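Local coordinates for SIRV1 hypothetical protein ORF119 (Sulfolobus islandicus rudivirus 1 variant xx, PDB 2X3G) that is of unknown function but is a small viral alpha/beta protein with a four-stranded antiparallel sheet, possibly associated with the host membrane, at residues A[10-21]-A[88-99]. Sequence-based numbering, arbitrary orientation.
Sequences HFSYIYTYFITI and SDIRIELVPKSI
Lys-97 drives its ammonium group into the loop that joins helix 2-10 to strand 15-21, where carbonyl oxygens gather round it. Lys-97 NZ donates to His-10 O at 2.8 Å, in the carbonyl plane, and to Tyr-13 O at 2.8 Å; a weak bond to Thr-16 OG1 and a water that also joins Thr-16 N to Val-95 O add to the grip. The bend at chi2 (-50°) sets Lys-97 CD over one face of the His-10 imidazole, 4.0 Å from the ring centroid (CH-pi), and the extended remainder carries NZ on to the carbonyls. The imidazole is held at both nitrogens: ND1 pairs with Thr-16 OG1, and His-10 NE2 donates to Pro-96 O at 2.9 Å. That oxygen lies in the ring plane, yet the donor stands above the carbonyl plane, and Ser-98 N reaches the same oxygen from the opposite face.

Further along, strands 15-21 and 89-94 run antiparallel. Phe-18 with Glu-93 and Thr-20 with Arg-91 are hydrogen-bonded pairs, and Val-95 N to Thr-16 O (2.8 Å, 174°) extends the ladder.

Apolar contacts line both faces. Leu-94 CD2 lies over one face of the Tyr-17 ring, 3.9 Å from its centroid, a CH-pi contact, and Ile-19 meets Ile-90 and Ile-92, towards helix 77-82. On the other face, Val-95 CG2 touches Phe-18 CB at 3.6 Å, beside helix 99-109.

The ladder thus fixes 89-94, an outermost strand of the chain's four-stranded antiparallel sheet, against strand 15-22, which separates it from 64-71, while the buried imidazole and the lysine, whose charge the surrounding carbonyls would stabilise, tie the inverse gamma turn centred on Lys-97 to the end of helix 2-10.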
loop_
_atom_site.group_PDB
_atom_site.type_symbol
_atom_site.label_atom_id
_atom_site.label_comp_id
_atom_site.label_asym_id
_atom_site.label_seq_id
_atom_site.Cartn_x
_atom_site.Cartn_y
_atom_site.Cartn_z
ATOM N N HIS A 10 -17.819 12.398 -5.230
ATOM C CA HIS A 10 -17.638 13.650 -4.499
ATOM C C HIS A 10 -18.569 14.741 -5.033
ATOM O O HIS A 10 -19.133 15.523 -4.270
ATOM C CB HIS A 10 -16.204 14.134 -4.638
ATOM C CG HIS A 10 -15.882 15.311 -3.780
ATOM N ND1 HIS A 10 -16.266 15.409 -2.465
ATOM C CD2 HIS A 10 -15.195 16.446 -4.058
ATOM C CE1 HIS A 10 -15.825 16.550 -1.962
ATOM N NE2 HIS A 10 -15.154 17.185 -2.902
ATOM N N PHE A 11 -18.728 14.774 -6.346
ATOM C CA PHE A 11 -19.458 15.855 -6.988
ATOM C C PHE A 11 -20.871 15.463 -7.394
ATOM O O PHE A 11 -21.509 16.190 -8.163
ATOM C CB PHE A 11 -18.648 16.380 -8.174
ATOM C CG PHE A 11 -17.440 17.169 -7.788
ATOM C CD1 PHE A 11 -17.586 18.389 -7.155
ATOM C CD2 PHE A 11 -16.150 16.715 -8.081
ATOM C CE1 PHE A 11 -16.475 19.147 -6.816
ATOM C CE2 PHE A 11 -15.043 17.470 -7.757
ATOM C CZ PHE A 11 -15.200 18.677 -7.118
ATOM N N SER A 12 -21.367 14.328 -6.883
ATOM C CA SER A 12 -22.766 13.925 -7.067
ATOM C C SER A 12 -23.505 13.657 -5.761
ATOM O O SER A 12 -24.720 13.495 -5.763
ATOM C CB SER A 12 -22.859 12.691 -7.982
ATOM O OG SER A 12 -21.958 11.665 -7.589
ATOM N N TYR A 13 -22.774 13.598 -4.647
ATOM C CA TYR A 13 -23.363 13.442 -3.321
ATOM C C TYR A 13 -23.222 14.718 -2.520
ATOM O O TYR A 13 -22.208 15.388 -2.603
ATOM C CB TYR A 13 -22.707 12.255 -2.577
ATOM C CG TYR A 13 -23.184 10.944 -3.128
ATOM C CD1 TYR A 13 -24.221 10.242 -2.515
ATOM C CD2 TYR A 13 -22.677 10.427 -4.302
ATOM C CE1 TYR A 13 -24.669 9.070 -3.033
ATOM C CE2 TYR A 13 -23.120 9.250 -4.822
ATOM C CZ TYR A 13 -24.138 8.572 -4.194
ATOM O OH TYR A 13 -24.629 7.398 -4.720
ATOM N N ILE A 14 -24.231 15.031 -1.705
ATOM C CA ILE A 14 -24.215 16.301 -0.988
ATOM C C ILE A 14 -23.046 16.331 -0.014
ATOM O O ILE A 14 -22.290 17.303 0.027
ATOM C CB ILE A 14 -25.563 16.549 -0.262
ATOM C CG1 ILE A 14 -26.685 16.754 -1.285
ATOM C CG2 ILE A 14 -25.482 17.767 0.630
ATOM C CD1 ILE A 14 -28.052 16.637 -0.673
ATOM N N TYR A 15 -22.849 15.222 0.691
ATOM C CA TYR A 15 -21.859 15.149 1.762
ATOM C C TYR A 15 -20.770 14.135 1.458
ATOM O O TYR A 15 -21.060 12.996 1.118
ATOM C CB TYR A 15 -22.527 14.782 3.081
ATOM C CG TYR A 15 -23.688 15.684 3.420
ATOM C CD1 TYR A 15 -23.455 16.982 3.837
ATOM C CD2 TYR A 15 -25.021 15.252 3.285
ATOM C CE1 TYR A 15 -24.519 17.846 4.115
ATOM C CE2 TYR A 15 -26.072 16.093 3.558
ATOM C CZ TYR A 15 -25.821 17.381 3.991
ATOM O OH TYR A 15 -26.851 18.245 4.274
ATOM N N THR A 16 -19.522 14.586 1.568
ATOM C CA THR A 16 -18.342 13.727 1.500
ATOM C C THR A 16 -17.617 13.876 2.834
ATOM O O THR A 16 -17.052 14.936 3.120
ATOM C CB THR A 16 -17.354 14.156 0.411
ATOM O OG1 THR A 16 -17.969 14.113 -0.890
ATOM C CG2 THR A 16 -16.158 13.216 0.434
ATOM N N TYR A 17 -17.661 12.825 3.640
ATOM C CA TYR A 17 -17.019 12.828 4.953
ATOM C C TYR A 17 -15.713 12.062 4.864
ATOM O O TYR A 17 -15.695 10.930 4.375
ATOM C CB TYR A 17 -17.909 12.152 5.973
ATOM C CG TYR A 17 -19.189 12.872 6.277
ATOM C CD1 TYR A 17 -19.199 13.959 7.128
ATOM C CD2 TYR A 17 -20.394 12.466 5.691
ATOM C CE1 TYR A 17 -20.372 14.620 7.431
ATOM C CE2 TYR A 17 -21.591 13.132 5.996
ATOM C CZ TYR A 17 -21.551 14.217 6.869
ATOM O OH TYR A 17 -22.685 14.897 7.193
ATOM N N PHE A 18 -14.637 12.690 5.336
ATOM C CA PHE A 18 -13.314 12.094 5.437
ATOM C C PHE A 18 -13.080 11.809 6.909
ATOM O O PHE A 18 -12.955 12.729 7.706
ATOM C CB PHE A 18 -12.247 13.040 4.842
ATOM C CG PHE A 18 -10.836 12.592 5.056
ATOM C CD1 PHE A 18 -10.477 11.273 4.849
ATOM C CD2 PHE A 18 -9.866 13.494 5.449
ATOM C CE1 PHE A 18 -9.183 10.850 5.078
ATOM C CE2 PHE A 18 -8.568 13.091 5.656
ATOM C CZ PHE A 18 -8.220 11.762 5.470
ATOM N N ILE A 19 -13.079 10.517 7.248
ATOM C CA ILE A 19 -12.922 10.042 8.600
ATOM C C ILE A 19 -11.584 9.320 8.767
ATOM O O ILE A 19 -11.251 8.417 8.006
ATOM C CB ILE A 19 -14.050 9.052 8.925
ATOM C CG1 ILE A 19 -15.413 9.603 8.473
ATOM C CG2 ILE A 19 -13.998 8.640 10.419
ATOM C CD1 ILE A 19 -16.546 8.577 8.588
ATOM N N THR A 20 -10.809 9.741 9.763
ATOM C CA THR A 20 -9.590 9.081 10.108
ATOM C C THR A 20 -9.744 8.477 11.494
ATOM O O THR A 20 -10.164 9.153 12.430
ATOM C CB THR A 20 -8.417 10.047 10.081
ATOM O OG1 THR A 20 -8.409 10.699 8.821
ATOM C CG2 THR A 20 -7.099 9.299 10.256
ATOM N N ILE A 21 -9.383 7.206 11.614
ATOM C CA ILE A 21 -9.525 6.469 12.869
ATOM C C ILE A 21 -8.165 5.881 13.205
ATOM O O ILE A 21 -7.537 5.255 12.352
ATOM C CB ILE A 21 -10.597 5.345 12.739
ATOM C CG1 ILE A 21 -11.905 5.920 12.198
ATOM C CG2 ILE A 21 -10.811 4.595 14.081
ATOM C CD1 ILE A 21 -12.085 5.697 10.714
ATOM N N SER A 88 -11.095 4.531 20.013
ATOM C CA SER A 88 -10.440 5.026 18.812
ATOM C C SER A 88 -10.296 6.522 18.933
ATOM O O SER A 88 -11.130 7.163 19.568
ATOM C CB SER A 88 -11.282 4.725 17.580
ATOM O OG SER A 88 -11.271 3.344 17.276
ATOM N N ASP A 89 -9.216 7.062 18.373
ATOM C CA ASP A 89 -9.123 8.487 18.066
ATOM C C ASP A 89 -9.691 8.738 16.681
ATOM O O ASP A 89 -9.140 8.253 15.673
ATOM C CB ASP A 89 -7.676 8.942 18.132
ATOM C CG ASP A 89 -7.137 8.968 19.540
ATOM O OD1 ASP A 89 -7.927 9.142 20.509
ATOM O OD2 ASP A 89 -5.911 8.841 19.671
ATOM N N ILE A 90 -10.775 9.510 16.616
ATOM C CA ILE A 90 -11.527 9.690 15.392
ATOM C C ILE A 90 -11.599 11.170 15.046
ATOM O O ILE A 90 -11.879 11.995 15.908
ATOM C CB ILE A 90 -12.978 9.134 15.533
ATOM C CG1 ILE A 90 -12.936 7.620 15.792
ATOM C CG2 ILE A 90 -13.801 9.483 14.317
ATOM C CD1 ILE A 90 -14.273 6.962 16.179
ATOM N N ARG A 91 -11.350 11.487 13.782
ATOM C CA ARG A 91 -11.544 12.825 13.265
ATOM C C ARG A 91 -12.468 12.721 12.069
ATOM O O ARG A 91 -12.369 11.784 11.285
ATOM C CB ARG A 91 -10.190 13.425 12.889
ATOM C CG ARG A 91 -10.251 14.794 12.315
ATOM C CD ARG A 91 -8.840 15.205 11.902
ATOM N NE ARG A 91 -8.856 16.481 11.220
ATOM C CZ ARG A 91 -7.764 17.173 10.936
ATOM N NH1 ARG A 91 -6.569 16.720 11.294
ATOM N NH2 ARG A 91 -7.881 18.326 10.314
ATOM N N ILE A 92 -13.414 13.650 11.980
ATOM C CA ILE A 92 -14.357 13.686 10.878
ATOM C C ILE A 92 -14.335 15.082 10.268
ATOM O O ILE A 92 -14.443 16.069 10.978
ATOM C CB ILE A 92 -15.802 13.321 11.306
ATOM C CG1 ILE A 92 -15.838 11.967 12.000
ATOM C CG2 ILE A 92 -16.767 13.345 10.085
ATOM C CD1 ILE A 92 -17.237 11.553 12.532
ATOM N N GLU A 93 -14.207 15.137 8.942
ATOM C CA GLU A 93 -14.147 16.390 8.205
ATOM C C GLU A 93 -15.131 16.272 7.056
ATOM O O GLU A 93 -15.284 15.202 6.468
ATOM C CB GLU A 93 -12.735 16.631 7.621
ATOM C CG GLU A 93 -11.641 17.009 8.605
ATOM C CD GLU A 93 -11.780 18.421 9.160
ATOM O OE1 GLU A 93 -12.526 19.249 8.576
ATOM O OE2 GLU A 93 -11.141 18.709 10.196
ATOM N N LEU A 94 -15.793 17.372 6.733
ATOM C CA LEU A 94 -16.545 17.452 5.500
ATOM C C LEU A 94 -15.589 17.958 4.474
ATOM O O LEU A 94 -14.976 19.005 4.664
ATOM C CB LEU A 94 -17.719 18.434 5.616
ATOM C CG LEU A 94 -19.118 17.870 5.764
ATOM C CD1 LEU A 94 -20.103 19.049 5.655
ATOM C CD2 LEU A 94 -19.447 16.798 4.720
ATOM N N VAL A 95 -15.432 17.224 3.381
ATOM C CA VAL A 95 -14.510 17.643 2.340
ATOM C C VAL A 95 -15.209 18.641 1.428
ATOM O O VAL A 95 -16.200 18.289 0.801
ATOM C CB VAL A 95 -14.041 16.450 1.481
ATOM C CG1 VAL A 95 -13.053 16.955 0.423
ATOM C CG2 VAL A 95 -13.401 15.384 2.390
ATOM N N PRO A 96 -14.674 19.870 1.318
ATOM C CA PRO A 96 -15.368 20.827 0.434
ATOM C C PRO A 96 -15.409 20.369 -1.030
ATOM O O PRO A 96 -14.532 19.618 -1.498
ATOM C CB PRO A 96 -14.543 22.111 0.582
ATOM C CG PRO A 96 -13.770 21.925 1.880
ATOM C CD PRO A 96 -13.470 20.464 1.929
ATOM N N LYS A 97 -16.403 20.868 -1.754
ATOM C CA LYS A 97 -16.584 20.520 -3.164
ATOM C C LYS A 97 -15.599 21.224 -4.081
ATOM O O LYS A 97 -15.983 22.065 -4.923
ATOM C CB LYS A 97 -18.008 20.839 -3.603
ATOM C CG LYS A 97 -19.096 20.103 -2.778
ATOM C CD LYS A 97 -18.819 18.591 -2.671
ATOM C CE LYS A 97 -20.044 17.882 -2.031
ATOM N NZ LYS A 97 -19.803 16.441 -1.739
ATOM N N SER A 98 -14.318 20.889 -3.930
ATOM C CA SER A 98 -13.279 21.406 -4.792
ATOM C C SER A 98 -12.449 20.216 -5.236
ATOM O O SER A 98 -12.311 19.252 -4.478
ATOM C CB SER A 98 -12.433 22.481 -4.090
ATOM O OG SER A 98 -11.163 22.018 -3.671
ATOM N N ILE A 99 -11.969 20.271 -6.480
ATOM C CA ILE A 99 -11.186 19.178 -7.064
ATOM C C ILE A 99 -9.892 19.025 -6.299
ATOM O O ILE A 99 -9.485 17.914 -5.969
ATOM C CB ILE A 99 -10.886 19.388 -8.559
ATOM C CG1 ILE A 99 -12.182 19.328 -9.374
ATOM C CG2 ILE A 99 -9.894 18.330 -9.075
ATOM C CD1 ILE A 99 -12.073 19.803 -10.797
HETATM O O HOH W 1 -18.769 17.426 0.811
HETATM O O HOH W 2 -10.496 13.140 8.991
#